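Local coordinates for protein catechol O-methyltransferase (Mycobacterium tuberculosis, PDB 6JCL) that transfers a methyl group from S-adenosyl-L-methionine to a hydroxyl of catechol-like compounds, using a divalent metal cation, at residues A147-A152 / I162-V167. Sequence-based numbering, arbitrary orientation.
Sequences AYIQWA and IVVDNV. With SR (strontium ion), chain J.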
ATOM      1  N   ALA A 147      19.959   8.680  -5.555  1.00 20.28           N
ATOM      2  CA  ALA A 147      20.870   8.954  -4.439  1.00 20.56           C
ATOM      3  C   ALA A 147      20.175   8.788  -3.087  1.00 20.15           C
ATOM      4  O   ALA A 147      20.760   8.224  -2.143  1.00 21.87           O
ATOM      5  CB  ALA A 147      21.431  10.366  -4.555  1.00 20.94           C
ATOM      6  N   TYR A 148      18.933   9.282  -2.968  1.00 19.25           N
ATOM      7  CA  TYR A 148      18.225   9.174  -1.692  1.00 18.95           C
ATOM      8  C   TYR A 148      17.911   7.722  -1.358  1.00 21.13           C
ATOM      9  O   TYR A 148      17.930   7.331  -0.183  1.00 19.22           O
ATOM     10  CB  TYR A 148      16.936  10.008  -1.710  1.00 18.11           C
ATOM     11  CG  TYR A 148      17.189  11.481  -1.902  1.00 20.48           C
ATOM     12  CD1 TYR A 148      18.387  12.061  -1.493  1.00 21.71           C
ATOM     13  CD2 TYR A 148      16.226  12.291  -2.490  1.00 17.69           C
ATOM     14  CE1 TYR A 148      18.627  13.412  -1.680  1.00 20.63           C
ATOM     15  CE2 TYR A 148      16.454  13.635  -2.686  1.00 17.97           C
ATOM     16  CZ  TYR A 148      17.645  14.196  -2.267  1.00 18.81           C
ATOM     17  OH  TYR A 148      17.869  15.536  -2.474  1.00 19.84           O
ATOM     18  N   ILE A 149      17.618   6.908  -2.375  1.00 18.68           N
ATOM     19  CA  ILE A 149      17.370   5.487  -2.134  1.00 18.80           C
ATOM     20  C   ILE A 149      18.647   4.806  -1.649  1.00 19.88           C
ATOM     21  O   ILE A 149      18.619   3.999  -0.709  1.00 20.25           O
ATOM     22  CB  ILE A 149      16.803   4.810  -3.397  1.00 19.71           C
ATOM     23  CG1 ILE A 149      15.389   5.307  -3.680  1.00 19.25           C
ATOM     24  CG2 ILE A 149      16.817   3.268  -3.243  1.00 21.07           C
ATOM     25  CD1 ILE A 149      14.973   5.079  -5.138  1.00 22.82           C
ATOM     26  N   GLN A 150      19.793   5.146  -2.252  1.00 20.52           N
ATOM     27  CA  GLN A 150      21.064   4.599  -1.777  1.00 21.70           C
ATOM     28  C   GLN A 150      21.326   4.994  -0.324  1.00 24.81           C
ATOM     29  O   GLN A 150      21.757   4.159   0.483  1.00 22.89           O
ATOM     30  CB  GLN A 150      22.197   5.054  -2.698  1.00 25.77           C
ATOM     31  CG  GLN A 150      22.168   4.333  -4.050  1.00 30.83           C
ATOM     32  CD  GLN A 150      23.065   4.966  -5.107  1.00 44.46           C
ATOM     33  OE1 GLN A 150      23.338   6.169  -5.080  1.00 43.51           O
ATOM     34  NE2 GLN A 150      23.530   4.151  -6.045  1.00 52.24           N
ATOM     35  N   TRP A 151      21.045   6.251   0.038  1.00 24.09           N
ATOM     36  CA  TRP A 151      21.189   6.665   1.434  1.00 22.12           C
ATOM     37  C   TRP A 151      20.194   5.928   2.321  1.00 21.78           C
ATOM     38  O   TRP A 151      20.531   5.544   3.448  1.00 22.64           O
ATOM     39  CB  TRP A 151      20.990   8.184   1.572  1.00 21.78           C
ATOM     40  CG  TRP A 151      22.283   8.943   1.479  1.00 22.71           C
ATOM     41  CD1 TRP A 151      22.683   9.765   0.462  1.00 23.57           C
ATOM     42  CD2 TRP A 151      23.356   8.919   2.422  1.00 26.19           C
ATOM     43  NE1 TRP A 151      23.939  10.257   0.721  1.00 30.63           N
ATOM     44  CE2 TRP A 151      24.374   9.756   1.919  1.00 33.33           C
ATOM     45  CE3 TRP A 151      23.553   8.282   3.649  1.00 29.52           C
ATOM     46  CZ2 TRP A 151      25.569   9.971   2.601  1.00 35.51           C
ATOM     47  CZ3 TRP A 151      24.745   8.490   4.322  1.00 32.73           C
ATOM     48  CH2 TRP A 151      25.738   9.330   3.795  1.00 38.68           C
ATOM     49  N   ALA A 152      18.962   5.739   1.834  1.00 21.04           N
ATOM     50  CA  ALA A 152      17.948   5.034   2.623  1.00 20.48           C
ATOM     51  C   ALA A 152      18.409   3.629   2.972  1.00 24.63           C
ATOM     52  O   ALA A 152      18.264   3.180   4.111  1.00 24.06           O
ATOM     53  CB  ALA A 152      16.617   5.001   1.862  1.00 19.37           C
ATOM     54  N   ILE A 162      10.764   1.303   2.134  1.00 17.56           N
ATOM     55  CA  ILE A 162      11.042   2.539   1.397  1.00 17.02           C
ATOM     56  C   ILE A 162       9.864   2.795   0.476  1.00 17.96           C
ATOM     57  O   ILE A 162       9.471   1.909  -0.296  1.00 19.17           O
ATOM     58  CB  ILE A 162      12.350   2.454   0.581  1.00 18.46           C
ATOM     59  CG1 ILE A 162      13.552   2.230   1.509  1.00 21.02           C
ATOM     60  CG2 ILE A 162      12.549   3.755  -0.232  1.00 18.17           C
ATOM     61  CD1 ILE A 162      14.887   1.863   0.759  1.00 22.28           C
ATOM     62  N   VAL A 163       9.309   4.000   0.544  1.00 15.73           N
ATOM     63  CA  VAL A 163       8.222   4.413  -0.340  1.00 15.08           C
ATOM     64  C   VAL A 163       8.704   5.618  -1.135  1.00 18.05           C
ATOM     65  O   VAL A 163       9.243   6.569  -0.552  1.00 16.69           O
ATOM     66  CB  VAL A 163       6.949   4.755   0.455  1.00 14.86           C
ATOM     67  CG1 VAL A 163       5.876   5.314  -0.479  1.00 15.61           C
ATOM     68  CG2 VAL A 163       6.407   3.512   1.200  1.00 18.80           C
ATOM     69  N   VAL A 164       8.529   5.573  -2.458  1.00 15.64           N
ATOM     70  CA  VAL A 164       8.901   6.679  -3.340  1.00 15.76           C
ATOM     71  C   VAL A 164       7.622   7.181  -4.006  1.00 16.24           C
ATOM     72  O   VAL A 164       6.901   6.396  -4.636  1.00 16.13           O
ATOM     73  CB  VAL A 164       9.935   6.263  -4.400  1.00 16.24           C
ATOM     74  CG1 VAL A 164      10.368   7.495  -5.202  1.00 14.82           C
ATOM     75  CG2 VAL A 164      11.155   5.537  -3.759  1.00 15.67           C
ATOM     76  N   ASP A 165       7.345   8.476  -3.863  1.00 14.10           N
ATOM     77  CA  ASP A 165       6.145   9.078  -4.441  1.00 15.15           C
ATOM     78  C   ASP A 165       6.360   9.481  -5.906  1.00 16.84           C
ATOM     79  O   ASP A 165       7.481   9.755  -6.357  1.00 14.79           O
ATOM     80  CB  ASP A 165       5.737  10.318  -3.633  1.00 16.26           C
ATOM     81  CG  ASP A 165       4.260  10.668  -3.793  1.00 17.87           C
ATOM     82  OD1 ASP A 165       3.468   9.782  -4.190  1.00 19.26           O
ATOM     83  OD2 ASP A 165       3.889  11.840  -3.513  1.00 18.44           O
ATOM     84  N   ASN A 166       5.251   9.525  -6.647  1.00 14.10           N
ATOM     85  CA  ASN A 166       5.191  10.158  -7.981  1.00 13.75           C
ATOM     86  C   ASN A 166       6.030   9.429  -9.037  1.00 17.42           C
ATOM     87  O   ASN A 166       6.697  10.068  -9.843  1.00 16.63           O
ATOM     88  CB  ASN A 166       5.627  11.638  -7.940  1.00 18.66           C
ATOM     89  CG  ASN A 166       4.894  12.461  -6.890  1.00 19.73           C
ATOM     90  OD1 ASN A 166       5.513  12.987  -5.957  1.00 16.77           O
ATOM     91  ND2 ASN A 166       3.570  12.592  -7.042  1.00 16.49           N
ATOM     92  N   VAL A 167       5.933   8.098  -9.096  1.00 13.98           N
ATOM     93  CA  VAL A 167       6.808   7.330  -9.983  1.00 14.34           C
ATOM     94  C   VAL A 167       6.141   6.974 -11.314  1.00 16.43           C
ATOM     95  O   VAL A 167       6.741   6.244 -12.103  1.00 14.95           O
ATOM     96  CB  VAL A 167       7.328   6.048  -9.297  1.00 14.43           C
ATOM     97  CG1 VAL A 167       8.091   6.372  -8.004  1.00 15.78           C
ATOM     98  CG2 VAL A 167       6.177   5.069  -9.046  1.00 14.27           C
TER
HETATM   99 SR    SR J 302       4.753  14.140  -3.784  0.85 18.14          SR
HETATM  100  O   HOH W   1       3.015  15.021  -2.148  1.00 20.56           O
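Ile149 and Ala152, one turn apart on helix 145-155, meet Val164 and Ile162 of strand 160-165 in a small, wholly apolar contact. Tyr148, just before the first of them, turns to the cofactor side instead, touching S-adenosyl-L-homocysteine and hydrogen-bonding Asp141 through its OH. Ile149 reaches the strand with the end of its longer branch: CG1 lies anti to the carbonyl carbon (chi1 -69°), and CD1 comes to 4.1 Å from CG2 of Val164, the two side chains crossing at about a right angle. Thr188, Met191 and Met192 of helix 180-194 also pack on Ile149. The helix and strand belong to the Rossmann-like, class I methyltransferase fold: strand 133-138, helix 145-155 and strand 160-165 form a beta-alpha-beta unit whose two strands are parallel neighbours in the sheet. One turn on, CB of Ala152 points at the strand and lies 3.7 Å from CD1 of Ile162. The Ile162 chain extends toward the helix, its CD1 anti to CA (chi2 169°) and so at the far end. Beyond Val164 the chain enters the metal site, where Asp165 OD2 (2.5 Å) and Asn166 OD1 (2.6 Å) bind strontium, with Asp139 and a water among the other ligands.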